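Local coordinates for endo-alpha-mannosidase (Bacteroides thetaiotaomicron, PDB 4ACY), which cleaves alpha-mannosidic linkages from within the glycan chain as a family 99 endo-acting glycoside hydrolase, probably acting on N-glycan-like mannosides, at residues A[40-45]-A[322-327]; A[89-94]-A[340-345]; A[243-248]-A[275-280]. One frame throughout, in Å; residues are numbered along the deposited sequence. Where two conformers were deposited one is given.

Contact 1. Residues A[40-45]-A[322-327]; sequences DHTISF and ISITSF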
ATOM      1  N   ASP A  40       2.093  -4.823 -15.199  1.00 20.73           N
ATOM      2  CA  ASP A  40       1.399  -3.566 -14.993  1.00 20.44           C
ATOM      3  C   ASP A  40       0.013  -3.706 -14.360  1.00 19.54           C
ATOM      4  O   ASP A  40      -0.735  -2.750 -14.341  1.00 19.79           O
ATOM      5  CB  ASP A  40       1.332  -2.751 -16.300  1.00 21.96           C
ATOM      6  CG  ASP A  40       0.616  -3.481 -17.417  1.00 22.97           C
ATOM      7  OD1 ASP A  40      -0.125  -4.448 -17.155  1.00 23.10           O
ATOM      8  OD2 ASP A  40       0.819  -3.088 -18.589  1.00 24.50           O
ATOM      9  N   HIS A  41      -0.315  -4.884 -13.843  1.00 18.85           N
ATOM     10  CA  HIS A  41      -1.567  -5.079 -13.109  1.00 18.22           C
ATOM     11  C   HIS A  41      -1.280  -5.524 -11.673  1.00 17.16           C
ATOM     12  O   HIS A  41      -2.176  -6.005 -10.985  1.00 16.85           O
ATOM     13  CB  HIS A  41      -2.465  -6.112 -13.817  1.00 19.05           C
ATOM     14  CG  HIS A  41      -3.307  -5.532 -14.914  1.00 20.27           C
ATOM     15  ND1 HIS A  41      -2.770  -4.930 -16.031  1.00 21.19           N
ATOM     16  CD2 HIS A  41      -4.650  -5.474 -15.069  1.00 20.20           C
ATOM     17  CE1 HIS A  41      -3.744  -4.508 -16.819  1.00 20.86           C
ATOM     18  NE2 HIS A  41      -4.895  -4.824 -16.256  1.00 21.66           N
ATOM     19  N   THR A  42      -0.028  -5.363 -11.247  1.00 16.05           N
ATOM     20  CA  THR A  42       0.385  -5.710  -9.880  1.00 15.65           C
ATOM     21  C   THR A  42       0.920  -4.455  -9.238  1.00 15.35           C
ATOM     22  O   THR A  42       1.801  -3.808  -9.793  1.00 15.05           O
ATOM     23  CB  THR A  42       1.474  -6.791  -9.897  1.00 15.65           C
ATOM     24  OG1 THR A  42       0.979  -7.946 -10.580  1.00 16.42           O
ATOM     25  CG2 THR A  42       1.887  -7.188  -8.466  1.00 15.73           C
ATOM     26  N   ILE A  43       0.371  -4.104  -8.068  1.00 15.27           N
ATOM     27  CA  ILE A  43       0.613  -2.799  -7.487  1.00 14.67           C
ATOM     28  C   ILE A  43       1.072  -2.948  -6.037  1.00 14.42           C
ATOM     29  O   ILE A  43       0.345  -3.478  -5.220  1.00 15.36           O
ATOM     30  CB  ILE A  43      -0.678  -1.933  -7.511  1.00 14.96           C
ATOM     31  CG1 ILE A  43      -1.248  -1.857  -8.947  1.00 14.82           C
ATOM     32  CG2 ILE A  43      -0.370  -0.548  -7.007  1.00 14.97           C
ATOM     33  CD1 ILE A  43      -2.715  -1.391  -9.029  1.00 16.41           C
ATOM     34  N   SER A  44       2.275  -2.499  -5.722  1.00 14.16           N
ATOM     35  CA  SER A  44       2.732  -2.577  -4.330  1.00 13.91           C
ATOM     36  C   SER A  44       2.258  -1.351  -3.560  1.00 13.98           C
ATOM     37  O   SER A  44       2.121  -0.263  -4.128  1.00 14.58           O
ATOM     38  CB  SER A  44       4.253  -2.675  -4.235  1.00 13.87           C
ATOM     39  OG  SER A  44       4.869  -1.442  -4.625  1.00 14.01           O
ATOM     40  N   PHE A  45       2.051  -1.510  -2.264  1.00 13.43           N
ATOM     41  CA  PHE A  45       1.847  -0.322  -1.426  1.00 13.38           C
ATOM     42  C   PHE A  45       3.199   0.191  -0.891  1.00 13.15           C
ATOM     43  O   PHE A  45       3.915  -0.506  -0.142  1.00 13.05           O
ATOM     44  CB  PHE A  45       0.792  -0.576  -0.334  1.00 13.35           C
ATOM     45  CG  PHE A  45      -0.607  -0.648  -0.892  1.00 13.36           C
ATOM     46  CD1 PHE A  45      -1.152   0.459  -1.566  1.00 13.61           C
ATOM     47  CD2 PHE A  45      -1.358  -1.817  -0.798  1.00 13.51           C
ATOM     48  CE1 PHE A  45      -2.444   0.388  -2.140  1.00 13.24           C
ATOM     49  CE2 PHE A  45      -2.652  -1.883  -1.350  1.00 13.28           C
ATOM     50  CZ  PHE A  45      -3.190  -0.790  -2.024  1.00 13.33           C
ATOM     51  N   ILE A 322      -3.941  -7.056  -8.762  1.00 15.81           N
ATOM     52  CA  ILE A 322      -3.609  -7.486  -7.403  1.00 15.51           C
ATOM     53  C   ILE A 322      -2.735  -6.430  -6.771  1.00 15.15           C
ATOM     54  O   ILE A 322      -1.814  -5.912  -7.407  1.00 15.05           O
ATOM     55  CB  ILE A 322      -2.954  -8.899  -7.390  1.00 15.68           C
ATOM     56  CG1 ILE A 322      -3.992  -9.949  -7.814  1.00 15.76           C
ATOM     57  CG2 ILE A 322      -2.369  -9.240  -5.979  1.00 15.90           C
ATOM     58  CD1 ILE A 322      -3.420 -11.369  -7.929  1.00 15.90           C
ATOM     59  N   SER A 323      -3.034  -6.094  -5.516  1.00 14.59           N
ATOM     60  CA  SER A 323      -2.203  -5.177  -4.771  1.00 14.15           C
ATOM     61  C   SER A 323      -1.473  -5.922  -3.668  1.00 13.91           C
ATOM     62  O   SER A 323      -1.958  -6.930  -3.138  1.00 13.96           O
ATOM     63  CB  SER A 323      -3.014  -3.990  -4.219  1.00 13.71           C
ATOM     64  OG  SER A 323      -4.088  -4.426  -3.380  1.00 13.77           O
ATOM     65  N   ILE A 324      -0.286  -5.427  -3.345  1.00 14.08           N
ATOM     66  CA  ILE A 324       0.571  -6.057  -2.359  1.00 14.09           C
ATOM     67  C   ILE A 324       0.748  -5.137  -1.147  1.00 13.84           C
ATOM     68  O   ILE A 324       1.293  -4.031  -1.244  1.00 14.25           O
ATOM     69  CB  ILE A 324       1.948  -6.445  -2.959  1.00 13.99           C
ATOM     70  CG1 ILE A 324       1.749  -7.472  -4.091  1.00 14.34           C
ATOM     71  CG2 ILE A 324       2.864  -7.025  -1.869  1.00 13.74           C
ATOM     72  CD1 ILE A 324       3.022  -7.783  -4.844  1.00 14.64           C
ATOM     73  N   THR A 325       0.271  -5.632  -0.009  1.00 13.91           N
ATOM     74  CA  THR A 325       0.439  -4.956   1.264  1.00 13.42           C
ATOM     75  C   THR A 325       1.529  -5.728   2.017  1.00 13.17           C
ATOM     76  O   THR A 325       1.224  -6.744   2.632  1.00 13.10           O
ATOM     77  CB  THR A 325      -0.881  -4.974   2.065  1.00 13.64           C
ATOM     78  OG1 THR A 325      -1.905  -4.301   1.307  1.00 13.54           O
ATOM     79  CG2 THR A 325      -0.684  -4.261   3.431  1.00 13.64           C
ATOM     80  N   SER A 326       2.792  -5.292   1.966  1.00 13.19           N
ATOM     81  CA  SER A 326       3.225  -4.018   1.392  1.00 13.09           C
ATOM     82  C   SER A 326       4.619  -4.170   0.808  1.00 13.10           C
ATOM     83  O   SER A 326       5.296  -5.152   1.085  1.00 12.55           O
ATOM     84  CB  SER A 326       3.302  -2.966   2.508  1.00 13.18           C
ATOM     85  OG  SER A 326       4.192  -3.393   3.535  1.00 13.29           O
ATOM     86  N   PHE A 327       5.076  -3.192   0.027  1.00 13.17           N
ATOM     87  CA  PHE A 327       6.509  -3.135  -0.184  1.00 13.24           C
ATOM     88  C   PHE A 327       7.231  -2.869   1.150  1.00 13.31           C
ATOM     89  O   PHE A 327       8.153  -3.589   1.519  1.00 12.99           O
ATOM     90  CB  PHE A 327       6.920  -2.084  -1.213  1.00 13.70           C
ATOM     91  CG  PHE A 327       8.416  -2.059  -1.442  1.00 14.01           C
ATOM     92  CD1 PHE A 327       9.041  -3.142  -2.055  1.00 14.82           C
ATOM     93  CD2 PHE A 327       9.195  -1.004  -0.981  1.00 14.53           C
ATOM     94  CE1 PHE A 327      10.414  -3.169  -2.231  1.00 14.67           C
ATOM     95  CE2 PHE A 327      10.569  -1.021  -1.161  1.00 14.76           C
ATOM     96  CZ  PHE A 327      11.174  -2.101  -1.797  1.00 14.85           C
TER
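F45 and S323 meet at the seam of a (beta/alpha)8 barrel, where strand 42-46, here through 42-45, pairs with the last strand, 322-324, and closes the parallel sheet. The backbone bonding here is shared out in parallel fashion: I43 N gives to I322 O (2.9 Å) while I43 O takes I324 N (2.8 Å).

The F45 side chain is worth following outward. CB starts 3.6 Å from I324 O, and that same oxygen goes on to border CG and CD2. CG lies anti to the carbonyl carbon and beside the backbone N (chi1 -72°), which carries the ring across to the partner strand. There CD2 has T325 OG1 at 3.3 Å, placed at the ring edge and close to its plane; that hydroxyl is itself bonded to Y248 O. CE2 comes to 3.6 Å from S323 OG, which pairs with S280 OG, and CZ ends 3.9 Å from S323 CB.

On the other side of the sheet, T42 CG2 touches I324 CD1 at 3.8 Å, packed beneath helices 305-316 and 359-376. Past the strand, the peptide before S326 is cis, and F327 N then reaches back to F45 O at 2.9 Å, tilted 29° from the carbonyl plane.

Contact 2. Residues A[89-94]-A[340-345]; sequences NFYPEL and VSKKCD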
ATOM      1  N   ASN A  89       9.178  -4.736  13.827  1.00 15.91           N
ATOM      2  CA  ASN A  89       9.565  -6.034  14.364  1.00 16.41           C
ATOM      3  C   ASN A  89      10.626  -6.754  13.528  1.00 16.31           C
ATOM      4  O   ASN A  89      11.233  -7.714  13.994  1.00 16.81           O
ATOM      5  CB  ASN A  89       8.354  -6.941  14.515  1.00 16.19           C
ATOM      6  CG  ASN A  89       7.467  -6.538  15.688  1.00 16.54           C
ATOM      7  OD1 ASN A  89       7.426  -7.229  16.735  1.00 17.24           O
ATOM      8  ND2 ASN A  89       6.778  -5.420  15.543  1.00 15.34           N
ATOM      9  N   PHE A  90      10.778  -6.323  12.278  1.00 16.23           N
ATOM     10  CA  PHE A  90      11.867  -6.795  11.399  1.00 15.87           C
ATOM     11  C   PHE A  90      12.857  -5.649  11.225  1.00 16.31           C
ATOM     12  O   PHE A  90      12.557  -4.510  11.577  1.00 16.71           O
ATOM     13  CB  PHE A  90      11.296  -7.185  10.022  1.00 16.28           C
ATOM     14  CG  PHE A  90      10.432  -8.427  10.024  1.00 16.07           C
ATOM     15  CD1 PHE A  90       9.066  -8.361  10.323  1.00 15.96           C
ATOM     16  CD2 PHE A  90      10.976  -9.670   9.686  1.00 16.43           C
ATOM     17  CE1 PHE A  90       8.256  -9.513  10.297  1.00 16.12           C
ATOM     18  CE2 PHE A  90      10.187 -10.826   9.656  1.00 16.26           C
ATOM     19  CZ  PHE A  90       8.816 -10.757   9.969  1.00 17.06           C
ATOM     20  N   TYR A  91      14.035  -5.928  10.658  1.00 16.02           N
ATOM     21  CA  TYR A  91      15.048  -4.895  10.497  1.00 16.62           C
ATOM     22  C   TYR A  91      15.456  -4.824   9.022  1.00 16.12           C
ATOM     23  O   TYR A  91      15.824  -5.851   8.440  1.00 16.04           O
ATOM     24  CB  TYR A  91      16.270  -5.202  11.379  1.00 17.17           C
ATOM     25  CG  TYR A  91      17.196  -4.030  11.508  1.00 18.11           C
ATOM     26  CD1 TYR A  91      18.161  -3.766  10.535  1.00 18.76           C
ATOM     27  CD2 TYR A  91      17.089  -3.152  12.587  1.00 18.91           C
ATOM     28  CE1 TYR A  91      18.993  -2.658  10.636  1.00 19.45           C
ATOM     29  CE2 TYR A  91      17.915  -2.044  12.695  1.00 19.48           C
ATOM     30  CZ  TYR A  91      18.866  -1.810  11.713  1.00 20.06           C
ATOM     31  OH  TYR A  91      19.689  -0.714  11.809  1.00 22.51           O
ATOM     32  N   PRO A  92      15.404  -3.626   8.412  1.00 16.50           N
ATOM     33  CA  PRO A  92      15.694  -3.562   6.968  1.00 16.45           C
ATOM     34  C   PRO A  92      17.154  -3.853   6.586  1.00 16.89           C
ATOM     35  O   PRO A  92      18.088  -3.405   7.268  1.00 16.94           O
ATOM     36  CB  PRO A  92      15.399  -2.106   6.614  1.00 16.55           C
ATOM     37  CG  PRO A  92      14.418  -1.627   7.669  1.00 16.61           C
ATOM     38  CD  PRO A  92      14.952  -2.319   8.928  1.00 16.41           C
ATOM     39  N   GLU A  93      17.324  -4.553   5.473  1.00 17.54           N
ATOM     40  CA  GLU A  93      18.640  -4.686   4.858  1.00 18.20           C
ATOM     41  C   GLU A  93      19.285  -3.308   4.655  1.00 18.59           C
ATOM     42  O   GLU A  93      20.495  -3.131   4.886  1.00 19.05           O
ATOM     43  CB  GLU A  93      18.534  -5.425   3.528  1.00 18.97           C
ATOM     44  CG  GLU A  93      19.916  -5.627   2.902  1.00 19.72           C
ATOM     45  CD  GLU A  93      19.890  -6.170   1.494  1.00 21.13           C
ATOM     46  OE1 GLU A  93      18.846  -6.141   0.828  1.00 20.79           O
ATOM     47  OE2 GLU A  93      20.958  -6.630   1.048  1.00 22.63           O
ATOM     48  N   LEU A  94      18.476  -2.328   4.251  1.00 18.10           N
ATOM     49  CA  LEU A  94      18.983  -0.979   3.969  1.00 18.28           C
ATOM     50  C   LEU A  94      19.092  -0.074   5.207  1.00 18.58           C
ATOM     51  O   LEU A  94      19.402   1.117   5.105  1.00 19.09           O
ATOM     52  CB  LEU A  94      18.167  -0.327   2.842  1.00 18.41           C
ATOM     53  CG  LEU A  94      18.217  -1.064   1.503  1.00 19.31           C
ATOM     54  CD1 LEU A  94      17.357  -0.339   0.490  1.00 18.78           C
ATOM     55  CD2 LEU A  94      19.645  -1.161   0.964  1.00 19.55           C
ATOM     56  N   VAL A 340      17.001  -8.281   7.381  1.00 17.05           N
ATOM     57  CA  VAL A 340      18.207  -9.013   7.830  1.00 17.65           C
ATOM     58  C   VAL A 340      18.120  -9.395   9.303  1.00 18.31           C
ATOM     59  O   VAL A 340      17.383  -8.765  10.074  1.00 17.87           O
ATOM     60  CB  VAL A 340      19.497  -8.168   7.614  1.00 17.58           C
ATOM     61  CG1 VAL A 340      19.708  -7.919   6.132  1.00 17.62           C
ATOM     62  CG2 VAL A 340      19.442  -6.830   8.384  1.00 17.73           C
ATOM     63  N   SER A 341      18.882 -10.412   9.708  1.00 18.96           N
ATOM     64  CA  SER A 341      19.005 -10.724  11.128  0.50 19.41           C
ATOM     65  C   SER A 341      19.662  -9.543  11.840  1.00 19.78           C
ATOM     66  O   SER A 341      20.594  -8.916  11.308  1.00 20.01           O
ATOM     67  CB  SER A 341      19.815 -12.003  11.328  0.50 19.46           C
ATOM     68  OG  SER A 341      21.021 -11.956  10.588  0.50 19.35           O
ATOM     69  N   LYS A 342      19.160  -9.226  13.035  1.00 20.35           N
ATOM     70  CA  LYS A 342      19.640  -8.080  13.801  0.50 21.00           C
ATOM     71  C   LYS A 342      19.203  -8.209  15.251  1.00 21.67           C
ATOM     72  O   LYS A 342      18.080  -8.644  15.531  1.00 20.88           O
ATOM     73  CB  LYS A 342      19.091  -6.769  13.220  0.50 21.24           C
ATOM     74  CG  LYS A 342      19.705  -5.478  13.791  0.50 21.35           C
ATOM     75  CD  LYS A 342      21.180  -5.342  13.426  0.50 21.74           C
ATOM     76  CE  LYS A 342      21.606  -3.882  13.361  0.50 22.10           C
ATOM     77  NZ  LYS A 342      22.918  -3.736  12.666  0.50 22.64           N
ATOM     78  N   LYS A 343      20.122  -7.850  16.151  1.00 23.01           N
ATOM     79  CA  LYS A 343      19.862  -7.679  17.579  1.00 25.42           C
ATOM     80  C   LYS A 343      20.465  -6.340  18.009  1.00 26.83           C
ATOM     81  O   LYS A 343      21.490  -5.911  17.483  1.00 28.99           O
ATOM     82  CB  LYS A 343      20.499  -8.815  18.383  1.00 25.73           C
ATOM     83  N   CYS A 344      19.812  -5.662  18.943  1.00 27.79           N
ATOM     84  CA  CYS A 344      20.422  -4.537  19.649  1.00 29.07           C
ATOM     85  C   CYS A 344      20.129  -4.747  21.127  1.00 29.18           C
ATOM     86  O   CYS A 344      19.449  -5.709  21.484  1.00 28.81           O
ATOM     87  CB  CYS A 344      19.861  -3.207  19.155  1.00 29.37           C
ATOM     88  SG  CYS A 344      18.114  -2.955  19.485  1.00 30.93           S
ATOM     89  N   ASP A 345      20.649  -3.865  21.980  1.00 30.64           N
ATOM     90  CA  ASP A 345      20.427  -3.963  23.426  1.00 31.99           C
ATOM     91  C   ASP A 345      18.939  -4.013  23.757  1.00 31.11           C
ATOM     92  O   ASP A 345      18.502  -4.777  24.626  1.00 31.16           O
ATOM     93  CB  ASP A 345      21.082  -2.779  24.153  1.00 34.08           C
ATOM     94  CG  ASP A 345      22.599  -2.840  24.125  1.00 36.23           C
ATOM     95  OD1 ASP A 345      23.148  -3.962  24.018  1.00 37.93           O
ATOM     96  OD2 ASP A 345      23.243  -1.765  24.216  1.00 37.00           O
TER
HETATM   97  O   HOH W   1      14.721  -8.630  10.021  1.00 17.27           O
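The ring of Y91 is sandwiched between K342 on one face and its own neighbour P92 on the other. K342 was deposited in two conformers, and what its side chain touches here holds for one of them. In that conformer K342 CG makes a CH-pi contact, 3.8 Å from the centroid of the Y91 ring and 15° off the normal; on the opposite face P92 CD stands 3.7 Å above the plane of the Y91 ring, toward the rim. V340 CG2 comes in obliquely, 4.0 Å from Y91 CD1, and outside the two segments Y349 meets the Y91 ring edge-to-face.

The bend in K342 explains how one aliphatic chain can cover so much of the ring. Its chi2 of 66° folds the chain so that it crosses the tyrosine obliquely over its face, and in the same conformer K342 CE returns to 3.8 Å from Y91 CZ.

V340 spreads its two methyls. CG1 packs against the backbone of E93, 3.6 Å from E93 CA, while CG2 settles near the carbonyls of Y91 and P92.

Between the two segments the polar links are a backbone bond and a water bridge. V340 N donates to Y91 O at 2.9 Å, nearly straight at 164°. Beside it, water 1 accepts from Y91 N at 2.9 Å and lies 2.7 Å from V340 O, so that it bridges the two backbones where they stand too far apart to bond directly.

These are two irregular loops, one between strand 77-79 and helix 102-115, the other between the last barrel strand, 322-324, and helix 359-376. One direct backbone hydrogen bond and one bridging water join them, and the lysine lends its aliphatic carbons to the ring face while its ammonium is left for a long, weak ion pair with D84.

Contact 3. Residues A[243-248]-A[275-280]; sequences DGFYTY and KLFIPS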
ATOM      1  N   ASP A 243     -15.044   3.579  -8.835  1.00 19.94           N
ATOM      2  CA  ASP A 243     -14.807   2.641  -9.926  1.00 19.63           C
ATOM      3  C   ASP A 243     -14.475   1.242  -9.464  1.00 19.36           C
ATOM      4  O   ASP A 243     -14.503   0.294 -10.258  1.00 20.02           O
ATOM      5  CB  ASP A 243     -13.688   3.185 -10.804  1.00 19.37           C
ATOM      6  CG  ASP A 243     -14.027   4.539 -11.340  1.00 19.69           C
ATOM      7  OD1 ASP A 243     -14.766   4.594 -12.351  1.00 20.82           O
ATOM      8  OD2 ASP A 243     -13.607   5.546 -10.738  1.00 18.72           O
ATOM      9  N   GLY A 244     -14.139   1.113  -8.187  1.00 19.14           N
ATOM     10  CA  GLY A 244     -13.800  -0.186  -7.660  1.00 17.43           C
ATOM     11  C   GLY A 244     -13.476  -0.161  -6.186  1.00 17.25           C
ATOM     12  O   GLY A 244     -13.709   0.839  -5.497  1.00 16.94           O
ATOM     13  N   PHE A 245     -12.932  -1.277  -5.719  1.00 16.99           N
ATOM     14  CA  PHE A 245     -12.660  -1.444  -4.285  1.00 16.60           C
ATOM     15  C   PHE A 245     -11.450  -2.320  -4.017  1.00 15.96           C
ATOM     16  O   PHE A 245     -11.137  -3.219  -4.797  1.00 16.48           O
ATOM     17  CB  PHE A 245     -13.889  -2.017  -3.553  1.00 17.04           C
ATOM     18  CG  PHE A 245     -14.419  -3.286  -4.140  1.00 17.56           C
ATOM     19  CD1 PHE A 245     -15.296  -3.252  -5.224  1.00 18.08           C
ATOM     20  CD2 PHE A 245     -14.085  -4.526  -3.588  1.00 17.94           C
ATOM     21  CE1 PHE A 245     -15.806  -4.444  -5.773  1.00 18.05           C
ATOM     22  CE2 PHE A 245     -14.599  -5.715  -4.124  1.00 18.01           C
ATOM     23  CZ  PHE A 245     -15.460  -5.669  -5.216  1.00 17.79           C
ATOM     24  N   TYR A 246     -10.775  -2.050  -2.897  1.00 15.05           N
ATOM     25  CA  TYR A 246      -9.631  -2.861  -2.463  1.00 14.48           C
ATOM     26  C   TYR A 246      -9.765  -3.168  -0.992  1.00 14.21           C
ATOM     27  O   TYR A 246     -10.649  -2.609  -0.323  1.00 14.13           O
ATOM     28  CB  TYR A 246      -8.282  -2.179  -2.772  1.00 13.98           C
ATOM     29  CG  TYR A 246      -7.874  -1.007  -1.885  1.00 13.88           C
ATOM     30  CD1 TYR A 246      -8.675   0.141  -1.766  1.00 13.71           C
ATOM     31  CD2 TYR A 246      -6.652  -1.030  -1.198  1.00 13.70           C
ATOM     32  CE1 TYR A 246      -8.274   1.227  -0.950  1.00 13.57           C
ATOM     33  CE2 TYR A 246      -6.225   0.050  -0.412  1.00 13.35           C
ATOM     34  CZ  TYR A 246      -7.050   1.173  -0.279  1.00 13.55           C
ATOM     35  OH  TYR A 246      -6.665   2.255   0.486  1.00 13.33           O
ATOM     36  N   THR A 247      -8.907  -4.052  -0.497  1.00 14.49           N
ATOM     37  CA  THR A 247      -9.110  -4.641   0.835  1.00 14.57           C
ATOM     38  C   THR A 247      -8.048  -4.241   1.847  1.00 14.73           C
ATOM     39  O   THR A 247      -8.291  -4.286   3.062  1.00 14.91           O
ATOM     40  CB  THR A 247      -9.222  -6.168   0.772  1.00 15.11           C
ATOM     41  OG1 THR A 247      -8.001  -6.728   0.279  1.00 15.40           O
ATOM     42  CG2 THR A 247     -10.379  -6.574  -0.145  1.00 15.66           C
ATOM     43  N   TYR A 248      -6.880  -3.862   1.320  1.00 14.04           N
ATOM     44  CA  TYR A 248      -5.705  -3.417   2.072  1.00 13.90           C
ATOM     45  C   TYR A 248      -5.077  -4.398   3.078  1.00 13.99           C
ATOM     46  O   TYR A 248      -3.929  -4.812   2.913  1.00 13.63           O
ATOM     47  CB  TYR A 248      -5.846  -2.012   2.707  1.00 13.65           C
ATOM     48  CG  TYR A 248      -4.500  -1.607   3.227  1.00 13.32           C
ATOM     49  CD1 TYR A 248      -3.500  -1.203   2.344  1.00 13.38           C
ATOM     50  CD2 TYR A 248      -4.174  -1.757   4.585  1.00 13.33           C
ATOM     51  CE1 TYR A 248      -2.214  -0.908   2.795  1.00 13.69           C
ATOM     52  CE2 TYR A 248      -2.871  -1.460   5.051  1.00 13.69           C
ATOM     53  CZ  TYR A 248      -1.910  -1.034   4.146  1.00 13.61           C
ATOM     54  OH  TYR A 248      -0.627  -0.725   4.573  1.00 14.18           O
ATOM     55  N   LYS A 275     -17.508  -2.980 -11.576  1.00 24.19           N
ATOM     56  CA  LYS A 275     -16.499  -2.387 -10.685  1.00 23.28           C
ATOM     57  C   LYS A 275     -15.216  -3.214 -10.722  1.00 22.46           C
ATOM     58  O   LYS A 275     -15.246  -4.395 -11.073  1.00 22.70           O
ATOM     59  CB  LYS A 275     -17.021  -2.302  -9.237  1.00 22.71           C
ATOM     60  CG  LYS A 275     -18.284  -1.452  -9.036  1.00 22.98           C
ATOM     61  CD  LYS A 275     -18.091   0.009  -9.475  1.00 23.48           C
ATOM     62  CE  LYS A 275     -19.350   0.826  -9.243  1.00 23.31           C
ATOM     63  NZ  LYS A 275     -19.308   2.188  -9.868  1.00 23.53           N
ATOM     64  N   LEU A 276     -14.093  -2.598 -10.348  1.00 22.08           N
ATOM     65  CA  LEU A 276     -12.821  -3.295 -10.278  1.00 21.13           C
ATOM     66  C   LEU A 276     -12.549  -3.747  -8.863  1.00 20.50           C
ATOM     67  O   LEU A 276     -12.471  -2.920  -7.954  1.00 21.18           O
ATOM     68  CB  LEU A 276     -11.676  -2.388 -10.721  1.00 22.33           C
ATOM     69  CG  LEU A 276     -11.576  -2.011 -12.199  1.00 22.91           C
ATOM     70  CD1 LEU A 276     -10.387  -1.085 -12.346  1.00 23.43           C
ATOM     71  CD2 LEU A 276     -11.386  -3.256 -13.063  1.00 22.74           C
ATOM     72  N   PHE A 277     -12.416  -5.055  -8.684  1.00 18.82           N
ATOM     73  CA  PHE A 277     -11.991  -5.630  -7.407  1.00 18.17           C
ATOM     74  C   PHE A 277     -10.475  -5.767  -7.401  1.00 17.66           C
ATOM     75  O   PHE A 277      -9.892  -6.427  -8.280  1.00 17.82           O
ATOM     76  CB  PHE A 277     -12.659  -6.995  -7.220  1.00 18.07           C
ATOM     77  CG  PHE A 277     -12.123  -7.819  -6.072  1.00 17.98           C
ATOM     78  CD1 PHE A 277     -11.819  -7.247  -4.824  1.00 17.81           C
ATOM     79  CD2 PHE A 277     -11.957  -9.193  -6.235  1.00 17.96           C
ATOM     80  CE1 PHE A 277     -11.355  -8.048  -3.782  1.00 17.89           C
ATOM     81  CE2 PHE A 277     -11.506  -9.992  -5.207  1.00 17.93           C
ATOM     82  CZ  PHE A 277     -11.208  -9.421  -3.970  1.00 17.84           C
ATOM     83  N   ILE A 278      -9.834  -5.156  -6.404  1.00 16.97           N
ATOM     84  CA  ILE A 278      -8.378  -5.266  -6.282  1.00 16.52           C
ATOM     85  C   ILE A 278      -8.037  -5.836  -4.902  1.00 16.46           C
ATOM     86  O   ILE A 278      -7.904  -5.082  -3.944  1.00 17.04           O
ATOM     87  CB  ILE A 278      -7.663  -3.890  -6.516  1.00 16.10           C
ATOM     88  CG1 ILE A 278      -8.188  -3.229  -7.811  1.00 16.16           C
ATOM     89  CG2 ILE A 278      -6.132  -4.083  -6.510  1.00 16.45           C
ATOM     90  CD1 ILE A 278      -7.443  -1.958  -8.175  1.00 16.14           C
ATOM     91  N   PRO A 279      -7.923  -7.176  -4.785  1.00 16.14           N
ATOM     92  CA  PRO A 279      -7.575  -7.749  -3.485  1.00 15.67           C
ATOM     93  C   PRO A 279      -6.184  -7.284  -3.077  1.00 15.64           C
ATOM     94  O   PRO A 279      -5.354  -6.966  -3.946  1.00 15.57           O
ATOM     95  CB  PRO A 279      -7.561  -9.256  -3.744  1.00 16.00           C
ATOM     96  CG  PRO A 279      -7.352  -9.389  -5.247  1.00 15.78           C
ATOM     97  CD  PRO A 279      -8.062  -8.200  -5.834  1.00 15.92           C
ATOM     98  N   SER A 280      -5.947  -7.229  -1.769  1.00 15.18           N
ATOM     99  CA  SER A 280      -4.622  -6.937  -1.247  1.00 15.36           C
ATOM    100  C   SER A 280      -4.033  -8.157  -0.562  1.00 15.20           C
ATOM    101  O   SER A 280      -4.667  -8.764   0.308  1.00 14.78           O
ATOM    102  CB  SER A 280      -4.654  -5.745  -0.284  1.00 15.31           C
ATOM    103  OG  SER A 280      -5.228  -4.600  -0.900  1.00 15.41           O
TER
HETATM  104  O   HOH W   2      -6.608  -8.067   2.072  1.00 15.36           O
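F245 and F277 pack together on neighbouring strands of the barrel, 244-246 and 276-278, which run parallel at 9° and are joined through helix 263-272 in a beta-alpha-beta crossover.

Backbone bonds come first. L276 N meets D243 O at 2.9 Å on a lone pair in the carbonyl plane, F245 N donates to L276 O at 2.8 Å, and I278 N to F245 O at 2.8 Å. At G244 even a CB would collide with L276 O.

The aromatic contact lies on the side facing helix 263-272, where A270 touches both phenylalanines. The F245 ring and the F277 ring are near parallel, their planes at 24°, but slid apart with the F245 and F277 ring centroids 5.3 Å from each other, so they barely overlap. What covers the face of F245 is instead F277 CA, 4.2 Å from the F245 ring centroid. With chi1 of F245 at 54°, CG sits between the backbone N and the carbonyl carbon, and the ring leans over strand 276-278. A leucine here would probably leave the backbone at F277 without its flat cover and open a gap beneath the helix.

Past Y246 and I278, side-chain bonds take over. S280 N donates to T247 OG1 at 2.9 Å, and T247 OG1 donates a hydrogen bond to water 2 at 2.6 Å, which gives in turn to S280 O. S280 OG accepts a weak bond from Y248 N.

I278 O is buried without a hydrogen-bond partner, met by Y246 CA at 3.2 Å in a CA-H...O contact; regular peptide pairing thus fails at I278, and two hydroxyls and a water carry the polar pairing beyond it.

Overall arrangement
Contacts 1 and 3 belong to one closed sheet, with centres about 12 Å apart, and strands 276-281 and 322-324 lie side by side in it. They touch through probable hydrogen bonds: T325 OG1 to Y248 O at 2.6 Å and S323 OG to S280 OG at 2.7 Å. Bound formic acid, probably from the crystallisation liquor, lies about 4 Å from the side chain of Y248 and, whether or not the same molecule, about 6 Å from that of F45, at the C-terminal ends of the strands, where (beta/alpha)8 enzymes typically place the active site. Contact 2 joins peripheral loops, its centre about 24 Å from that of contact 1 and 33 Å from that of contact 3.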